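Local coordinates for protein enolase (alpha proteobacterium BAL199, PDB 3UGV) that is a magnesium-binding member of the enolase superfamily that probably abstracts the proton next to a substrate carboxylate, its precise reaction being unassigned, at residues T271-M285 and A293-G305. Residues are numbered along the deposited sequence; the frame is centred on the assembly and turned at random.
Sequences TPLMIGENFYGPREM and ACDLVMPDFMRIG. With MG (magnesium ion), chain B.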
ATOM      1  N   THR F 271     -12.526  21.244  -0.467  1.00 22.92           N
ATOM      2  CA  THR F 271     -11.762  22.493  -0.407  1.00 18.82           C
ATOM      3  C   THR F 271     -10.290  22.176  -0.109  1.00 18.90           C
ATOM      4  O   THR F 271     -10.001  21.296   0.681  1.00 13.46           O
ATOM      5  CB  THR F 271     -12.360  23.432   0.673  1.00 18.43           C
ATOM      6  OG1 THR F 271     -13.710  23.775   0.310  1.00 22.55           O
ATOM      7  CG2 THR F 271     -11.538  24.701   0.843  1.00 15.27           C
ATOM      8  N   PRO F 272      -9.349  22.880  -0.757  1.00 25.07           N
ATOM      9  CA  PRO F 272      -7.943  22.587  -0.449  1.00 20.98           C
ATOM     10  C   PRO F 272      -7.615  22.769   1.039  1.00 26.47           C
ATOM     11  O   PRO F 272      -8.089  23.707   1.687  1.00 21.00           O
ATOM     12  CB  PRO F 272      -7.176  23.619  -1.301  1.00 22.39           C
ATOM     13  CG  PRO F 272      -8.104  23.940  -2.438  1.00 17.90           C
ATOM     14  CD  PRO F 272      -9.482  23.895  -1.825  1.00 20.20           C
ATOM     15  N   LEU F 273      -6.804  21.859   1.568  1.00 22.38           N
ATOM     16  CA  LEU F 273      -6.367  21.922   2.950  1.00 15.54           C
ATOM     17  C   LEU F 273      -4.927  22.429   2.980  1.00 24.57           C
ATOM     18  O   LEU F 273      -4.057  21.887   2.294  1.00 20.19           O
ATOM     19  CB  LEU F 273      -6.445  20.547   3.593  1.00 12.58           C
ATOM     20  CG  LEU F 273      -5.961  20.442   5.036  1.00 18.56           C
ATOM     21  CD1 LEU F 273      -6.852  21.294   5.940  1.00 14.31           C
ATOM     22  CD2 LEU F 273      -5.958  18.971   5.475  1.00 19.92           C
ATOM     23  N   MET F 274      -4.693  23.470   3.777  1.00 13.65           N
ATOM     24  CA  MET F 274      -3.424  24.182   3.791  1.00 18.10           C
ATOM     25  C   MET F 274      -2.703  23.947   5.110  1.00 19.25           C
ATOM     26  O   MET F 274      -3.308  24.042   6.167  1.00 21.41           O
ATOM     27  CB  MET F 274      -3.668  25.689   3.609  1.00 20.00           C
ATOM     28  CG  MET F 274      -2.473  26.552   3.917  1.00 19.82           C
ATOM     29  SD  MET F 274      -1.088  26.388   2.739  1.00 23.90           S
ATOM     30  CE  MET F 274      -1.600  27.469   1.411  1.00 19.09           C
ATOM     31  N   ILE F 275      -1.416  23.629   5.042  1.00 12.46           N
ATOM     32  CA  ILE F 275      -0.577  23.586   6.234  1.00 15.68           C
ATOM     33  C   ILE F 275       0.832  23.956   5.822  1.00 18.63           C
ATOM     34  O   ILE F 275       1.093  24.236   4.646  1.00 19.05           O
ATOM     35  CB  ILE F 275      -0.522  22.180   6.910  1.00 17.32           C
ATOM     36  CG1 ILE F 275       0.196  21.181   6.009  1.00 17.22           C
ATOM     37  CG2 ILE F 275      -1.919  21.692   7.289  1.00 12.11           C
ATOM     38  CD1 ILE F 275       0.312  19.772   6.622  1.00 21.47           C
ATOM     39  N   GLY F 276       1.751  23.958   6.774  1.00 20.98           N
ATOM     40  CA  GLY F 276       3.137  24.186   6.417  1.00 21.89           C
ATOM     41  C   GLY F 276       3.864  25.235   7.223  1.00 19.05           C
ATOM     42  O   GLY F 276       5.085  25.170   7.332  1.00 26.78           O
ATOM     43  N   GLU F 277       3.148  26.193   7.804  1.00 18.57           N
ATOM     44  CA  GLU F 277       3.857  27.242   8.520  1.00 27.61           C
ATOM     45  C   GLU F 277       4.671  26.676   9.678  1.00 20.44           C
ATOM     46  O   GLU F 277       5.523  27.356  10.209  1.00 32.50           O
ATOM     47  CB  GLU F 277       2.921  28.335   9.015  1.00 27.65           C
ATOM     48  CG  GLU F 277       2.030  27.937  10.171  1.00 29.10           C
ATOM     49  CD  GLU F 277       0.975  28.997  10.423  1.00 37.38           C
ATOM     50  OE1 GLU F 277       0.115  29.185   9.530  1.00 27.66           O
ATOM     51  OE2 GLU F 277       1.020  29.660  11.485  1.00 36.87           O
ATOM     52  N   ASN F 278       4.408  25.431  10.057  1.00 23.74           N
ATOM     53  CA  ASN F 278       5.132  24.784  11.158  1.00 21.46           C
ATOM     54  C   ASN F 278       6.081  23.664  10.732  1.00 25.84           C
ATOM     55  O   ASN F 278       6.560  22.910  11.580  1.00 24.72           O
ATOM     56  CB  ASN F 278       4.157  24.244  12.193  1.00 19.97           C
ATOM     57  CG  ASN F 278       3.625  25.331  13.115  1.00 31.66           C
ATOM     58  OD1 ASN F 278       4.326  25.803  14.017  1.00 32.78           O
ATOM     59  ND2 ASN F 278       2.378  25.728  12.896  1.00 26.14           N
ATOM     60  N   PHE F 279       6.323  23.544   9.425  1.00 19.39           N
ATOM     61  CA  PHE F 279       7.328  22.624   8.898  1.00 23.60           C
ATOM     62  C   PHE F 279       8.727  23.064   9.334  1.00 25.55           C
ATOM     63  O   PHE F 279       9.192  24.141   8.953  1.00 20.92           O
ATOM     64  CB  PHE F 279       7.323  22.639   7.368  1.00 20.56           C
ATOM     65  CG  PHE F 279       6.152  21.944   6.742  1.00 27.06           C
ATOM     66  CD1 PHE F 279       5.361  21.074   7.473  1.00 16.02           C
ATOM     67  CD2 PHE F 279       5.858  22.152   5.401  1.00 25.75           C
ATOM     68  CE1 PHE F 279       4.307  20.433   6.885  1.00 12.07           C
ATOM     69  CE2 PHE F 279       4.793  21.524   4.811  1.00 18.53           C
ATOM     70  CZ  PHE F 279       4.019  20.651   5.551  1.00 16.19           C
ATOM     71  N   TYR F 280       9.412  22.236  10.107  1.00 22.59           N
ATOM     72  CA  TYR F 280      10.809  22.523  10.435  1.00 31.70           C
ATOM     73  C   TYR F 280      11.756  21.835   9.450  1.00 34.51           C
ATOM     74  O   TYR F 280      12.242  20.736   9.707  1.00 40.62           O
ATOM     75  CB  TYR F 280      11.115  22.132  11.885  1.00 23.29           C
ATOM     76  CG  TYR F 280      10.548  23.125  12.872  1.00 30.05           C
ATOM     77  CD1 TYR F 280      11.263  24.269  13.212  1.00 24.17           C
ATOM     78  CD2 TYR F 280       9.281  22.938  13.437  1.00 23.96           C
ATOM     79  CE1 TYR F 280      10.746  25.197  14.096  1.00 29.58           C
ATOM     80  CE2 TYR F 280       8.747  23.866  14.312  1.00 23.84           C
ATOM     81  CZ  TYR F 280       9.488  24.995  14.643  1.00 32.55           C
ATOM     82  OH  TYR F 280       8.977  25.931  15.515  1.00 31.13           O
ATOM     83  N   GLY F 281      11.988  22.477   8.308  1.00 32.77           N
ATOM     84  CA  GLY F 281      12.879  21.939   7.290  1.00 26.95           C
ATOM     85  C   GLY F 281      12.173  21.207   6.151  1.00 26.27           C
ATOM     86  O   GLY F 281      11.025  20.778   6.283  1.00 27.54           O
ATOM     87  N   PRO F 282      12.863  21.060   5.014  1.00 16.11           N
ATOM     88  CA  PRO F 282      12.276  20.446   3.816  1.00 16.64           C
ATOM     89  C   PRO F 282      11.996  18.959   3.978  1.00 22.09           C
ATOM     90  O   PRO F 282      11.077  18.421   3.355  1.00 27.21           O
ATOM     91  CB  PRO F 282      13.357  20.658   2.731  1.00 25.94           C
ATOM     92  CG  PRO F 282      14.280  21.730   3.277  1.00 22.86           C
ATOM     93  CD  PRO F 282      14.213  21.615   4.776  1.00 16.24           C
ATOM     94  N   ARG F 283      12.792  18.275   4.782  1.00 19.73           N
ATOM     95  CA  ARG F 283      12.519  16.865   5.003  1.00 17.52           C
ATOM     96  C   ARG F 283      11.141  16.723   5.664  1.00 19.73           C
ATOM     97  O   ARG F 283      10.383  15.799   5.360  1.00 24.07           O
ATOM     98  CB  ARG F 283      13.630  16.177   5.808  1.00 21.80           C
ATOM     99  CG  ARG F 283      13.251  14.778   6.328  1.00 23.85           C
ATOM    100  CD  ARG F 283      14.478  14.010   6.742  1.00 20.60           C
ATOM    101  NE  ARG F 283      15.326  13.739   5.583  1.00 32.01           N
ATOM    102  CZ  ARG F 283      16.649  13.616   5.628  1.00 33.66           C
ATOM    103  NH1 ARG F 283      17.290  13.740   6.778  1.00 33.88           N
ATOM    104  NH2 ARG F 283      17.333  13.377   4.520  1.00 36.46           N
ATOM    105  N   GLU F 284      10.795  17.660   6.535  1.00 25.62           N
ATOM    106  CA  GLU F 284       9.492  17.616   7.195  1.00 24.13           C
ATOM    107  C   GLU F 284       8.346  17.791   6.193  1.00 21.16           C
ATOM    108  O   GLU F 284       7.349  17.076   6.259  1.00 31.36           O
ATOM    109  CB  GLU F 284       9.421  18.665   8.283  1.00 24.58           C
ATOM    110  CG  GLU F 284       8.576  18.285   9.466  1.00 46.80           C
ATOM    111  CD  GLU F 284       8.936  19.115  10.693  1.00 65.11           C
ATOM    112  OE1 GLU F 284       8.160  20.037  11.049  1.00 61.27           O
ATOM    113  OE2 GLU F 284      10.008  18.843  11.290  1.00 70.80           O
ATOM    114  N   MET F 285       8.505  18.723   5.257  1.00 18.27           N
ATOM    115  CA  MET F 285       7.550  18.904   4.165  1.00 19.19           C
ATOM    116  C   MET F 285       7.395  17.605   3.351  1.00 25.45           C
ATOM    117  O   MET F 285       6.285  17.171   3.013  1.00 24.86           O
ATOM    118  CB  MET F 285       7.998  20.039   3.227  1.00 17.86           C
ATOM    119  CG  MET F 285       7.005  20.279   2.069  1.00 19.97           C
ATOM    120  SD  MET F 285       7.528  21.540   0.894  1.00 28.50           S
ATOM    121  CE  MET F 285       7.195  23.012   1.839  1.00 31.76           C
ATOM    122  N   ALA F 293      -0.871  14.634   3.603  1.00 13.19           N
ATOM    123  CA  ALA F 293      -1.410  15.481   4.676  1.00 18.84           C
ATOM    124  C   ALA F 293      -2.024  16.830   4.241  1.00 25.43           C
ATOM    125  O   ALA F 293      -2.712  17.498   5.019  1.00 26.36           O
ATOM    126  CB  ALA F 293      -0.330  15.721   5.731  1.00 16.27           C
ATOM    127  N   CYS F 294      -1.774  17.251   3.011  1.00 20.30           N
ATOM    128  CA  CYS F 294      -2.267  18.555   2.596  1.00 25.78           C
ATOM    129  C   CYS F 294      -2.360  18.670   1.083  1.00 25.41           C
ATOM    130  O   CYS F 294      -1.702  17.920   0.364  1.00 19.21           O
ATOM    131  CB  CYS F 294      -1.318  19.629   3.104  1.00 23.12           C
ATOM    132  SG  CYS F 294       0.386  19.312   2.608  1.00 31.49           S
ATOM    133  N   ASP F 295      -3.154  19.635   0.620  1.00 17.64           N
ATOM    134  CA  ASP F 295      -3.212  20.000  -0.792  1.00 16.77           C
ATOM    135  C   ASP F 295      -2.275  21.174  -1.118  1.00 19.31           C
ATOM    136  O   ASP F 295      -1.819  21.332  -2.251  1.00 24.39           O
ATOM    137  CB  ASP F 295      -4.646  20.392  -1.160  1.00 18.60           C
ATOM    138  CG  ASP F 295      -5.660  19.360  -0.727  1.00 24.60           C
ATOM    139  OD1 ASP F 295      -6.389  19.626   0.253  1.00 22.71           O
ATOM    140  OD2 ASP F 295      -5.724  18.278  -1.359  1.00 27.36           O
ATOM    141  N   LEU F 296      -2.014  22.018  -0.127  1.00 19.06           N
ATOM    142  CA  LEU F 296      -1.200  23.216  -0.341  1.00 14.52           C
ATOM    143  C   LEU F 296      -0.222  23.351   0.832  1.00 15.67           C
ATOM    144  O   LEU F 296      -0.511  22.880   1.928  1.00 20.50           O
ATOM    145  CB  LEU F 296      -2.093  24.462  -0.425  1.00 19.12           C
ATOM    146  CG  LEU F 296      -3.357  24.495  -1.299  1.00 21.58           C
ATOM    147  CD1 LEU F 296      -4.155  25.756  -1.000  1.00 18.34           C
ATOM    148  CD2 LEU F 296      -3.050  24.423  -2.787  1.00 22.26           C
ATOM    149  N   VAL F 297       0.933  23.972   0.621  1.00 13.91           N
ATOM    150  CA  VAL F 297       1.867  24.216   1.732  1.00 11.05           C
ATOM    151  C   VAL F 297       2.248  25.704   1.837  1.00 16.98           C
ATOM    152  O   VAL F 297       2.251  26.414   0.843  1.00 23.67           O
ATOM    153  CB  VAL F 297       3.157  23.357   1.574  1.00 21.11           C
ATOM    154  CG1 VAL F 297       2.806  21.880   1.490  1.00 16.47           C
ATOM    155  CG2 VAL F 297       3.919  23.758   0.322  1.00 16.98           C
ATOM    156  N   MET F 298       2.586  26.174   3.032  1.00 23.72           N
ATOM    157  CA  MET F 298       3.098  27.540   3.184  1.00 21.58           C
ATOM    158  C   MET F 298       4.166  27.627   4.272  1.00 14.69           C
ATOM    159  O   MET F 298       3.858  27.931   5.424  1.00 18.71           O
ATOM    160  CB  MET F 298       1.961  28.544   3.481  1.00 14.28           C
ATOM    161  CG  MET F 298       1.021  28.087   4.603  1.00 26.82           C
ATOM    162  SD  MET F 298      -0.312  29.271   4.976  1.00 26.97           S
ATOM    163  CE  MET F 298       0.557  30.429   6.019  1.00 40.30           C
ATOM    164  N   PRO F 299       5.435  27.376   3.910  1.00 22.99           N
ATOM    165  CA  PRO F 299       6.505  27.407   4.917  1.00 23.34           C
ATOM    166  C   PRO F 299       6.756  28.804   5.490  1.00 21.50           C
ATOM    167  O   PRO F 299       6.600  29.817   4.806  1.00 26.03           O
ATOM    168  CB  PRO F 299       7.734  26.927   4.139  1.00 21.55           C
ATOM    169  CG  PRO F 299       7.174  26.180   2.994  1.00 20.61           C
ATOM    170  CD  PRO F 299       5.929  26.915   2.609  1.00 13.67           C
ATOM    171  N   ASP F 300       7.125  28.830   6.762  1.00 23.48           N
ATOM    172  CA  ASP F 300       7.509  30.030   7.474  1.00 25.36           C
ATOM    173  C   ASP F 300       9.037  30.085   7.473  1.00 29.84           C
ATOM    174  O   ASP F 300       9.681  29.065   7.722  1.00 27.92           O
ATOM    175  CB  ASP F 300       6.982  29.924   8.906  1.00 26.19           C
ATOM    176  CG  ASP F 300       7.470  31.045   9.792  1.00 40.25           C
ATOM    177  OD1 ASP F 300       8.642  30.993  10.212  1.00 34.84           O
ATOM    178  OD2 ASP F 300       6.682  31.974  10.077  1.00 54.37           O
ATOM    179  N   PHE F 301       9.621  31.257   7.208  1.00 33.26           N
ATOM    180  CA  PHE F 301      11.083  31.365   7.011  1.00 25.15           C
ATOM    181  C   PHE F 301      11.967  31.110   8.240  1.00 27.05           C
ATOM    182  O   PHE F 301      13.118  30.677   8.110  1.00 24.95           O
ATOM    183  CB  PHE F 301      11.449  32.690   6.327  1.00 24.09           C
ATOM    184  CG  PHE F 301      10.908  32.794   4.933  1.00 25.74           C
ATOM    185  CD1 PHE F 301      11.596  32.233   3.867  1.00 24.52           C
ATOM    186  CD2 PHE F 301       9.687  33.397   4.697  1.00 24.04           C
ATOM    187  CE1 PHE F 301      11.087  32.295   2.588  1.00 24.09           C
ATOM    188  CE2 PHE F 301       9.169  33.465   3.415  1.00 24.21           C
ATOM    189  CZ  PHE F 301       9.866  32.909   2.361  1.00 26.07           C
ATOM    190  N   MET F 302      11.453  31.375   9.434  1.00 20.35           N
ATOM    191  CA  MET F 302      12.246  31.053  10.608  1.00 27.92           C
ATOM    192  C   MET F 302      12.238  29.551  10.906  1.00 30.07           C
ATOM    193  O   MET F 302      13.130  29.055  11.593  1.00 30.42           O
ATOM    194  CB  MET F 302      11.811  31.859  11.830  1.00 20.75           C
ATOM    195  CG  MET F 302      10.675  31.249  12.589  1.00 35.29           C
ATOM    196  SD  MET F 302      10.327  32.140  14.118  1.00 47.74           S
ATOM    197  CE  MET F 302       8.756  31.405  14.578  1.00 46.86           C
ATOM    198  N   ARG F 303      11.258  28.827  10.360  1.00 28.13           N
ATOM    199  CA  ARG F 303      11.104  27.405  10.663  1.00 27.10           C
ATOM    200  C   ARG F 303      11.609  26.499   9.539  1.00 30.44           C
ATOM    201  O   ARG F 303      12.153  25.430   9.802  1.00 22.15           O
ATOM    202  CB  ARG F 303       9.644  27.062  10.979  1.00 22.38           C
ATOM    203  CG  ARG F 303       9.080  27.713  12.232  1.00 24.45           C
ATOM    204  CD  ARG F 303       7.708  27.133  12.633  1.00 16.81           C
ATOM    205  NE  ARG F 303       7.115  27.893  13.733  1.00 28.32           N
ATOM    206  CZ  ARG F 303       6.166  28.825  13.592  1.00 34.95           C
ATOM    207  NH1 ARG F 303       5.667  29.113  12.397  1.00 37.82           N
ATOM    208  NH2 ARG F 303       5.707  29.479  14.653  1.00 37.18           N
ATOM    209  N   ILE F 304      11.421  26.920   8.290  1.00 21.00           N
ATOM    210  CA  ILE F 304      11.827  26.093   7.163  1.00 23.13           C
ATOM    211  C   ILE F 304      13.345  26.080   6.948  1.00 23.09           C
ATOM    212  O   ILE F 304      13.870  25.200   6.263  1.00 24.21           O
ATOM    213  CB  ILE F 304      11.135  26.519   5.848  1.00 28.85           C
ATOM    214  CG1 ILE F 304      11.224  25.394   4.805  1.00 26.01           C
ATOM    215  CG2 ILE F 304      11.750  27.799   5.308  1.00 21.45           C
ATOM    216  CD1 ILE F 304      10.133  24.333   4.943  1.00 21.84           C
ATOM    217  N   GLY F 305      14.042  27.066   7.511  1.00 27.49           N
ATOM    218  CA  GLY F 305      15.486  27.176   7.352  1.00 20.45           C
ATOM    219  C   GLY F 305      15.913  28.348   6.478  1.00 29.99           C
ATOM    220  O   GLY F 305      16.868  28.246   5.701  1.00 24.06           O
TER
HETATM  221 MG    MG B 500      -1.716  30.394   9.646  1.00 28.29          MG
HETATM  222  O   HOH W   1      -8.718  18.789   0.400  1.00 18.88           O
HETATM  223  O   HOH W   2       7.832  26.008   7.679  1.00 34.63           O
HETATM  224  O   HOH W   3      -1.369  31.062  11.591  1.00 25.66           O
HETATM  225  O   HOH W   4      -0.960  32.302   9.193  1.00 29.46           O
HETATM  226  O   HOH W   5      -2.288  28.583  10.576  1.00 32.08           O
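Glu277 and Met298 lie side by side, pointing the same way, with Met298 CE 3.8 Å from Glu277 OE1. That oxygen binds magnesium at 2.2 Å, together with Asp225, Glu251 and three waters. Met298 CG meets Met274 SD at 3.3 Å, the two chains crossing at about a right angle.

In the second shell, Arg303 NH1 donates to the carbonyl oxygen of Glu277 at 2.8 Å, reaching it from above the carbonyl plane. Asn278 OD1 sits over the centre of one guanidinium face, while its ND2 hydrogen-bonds Glu252. The aliphatic part of Arg303, extended (chi2 -170°, chi3 -173°), passes over the rim of one Tyr280 face, with CB 4.1 Å from the ring centroid in a CH-pi contact. Ring and guanidinium planes stand 81° apart. An alanine in place of Arg303 would probably leave the Glu277 carbonyl without this donor and uncover the Tyr280 face. NH2 of Arg303 bonds Phe117 O of a second subunit, so this site faces a subunit interface.

Farther from the metal, Leu273 N donates to Asp295 OD1 at 2.6 Å, on its anti lone pair. Leu273 O accepts from both Asp295 N and Leu296 N. Met298 N bonds Ile275 O.

Strands 273-275 and 296-297 are parallel neighbours in a beta-alpha-beta unit of the enolase-type barrel, connected by helix 282-290. Strand 249-251 flanks 273-275, and helix 306-320 packs against Met285, Pro299 and Ile304.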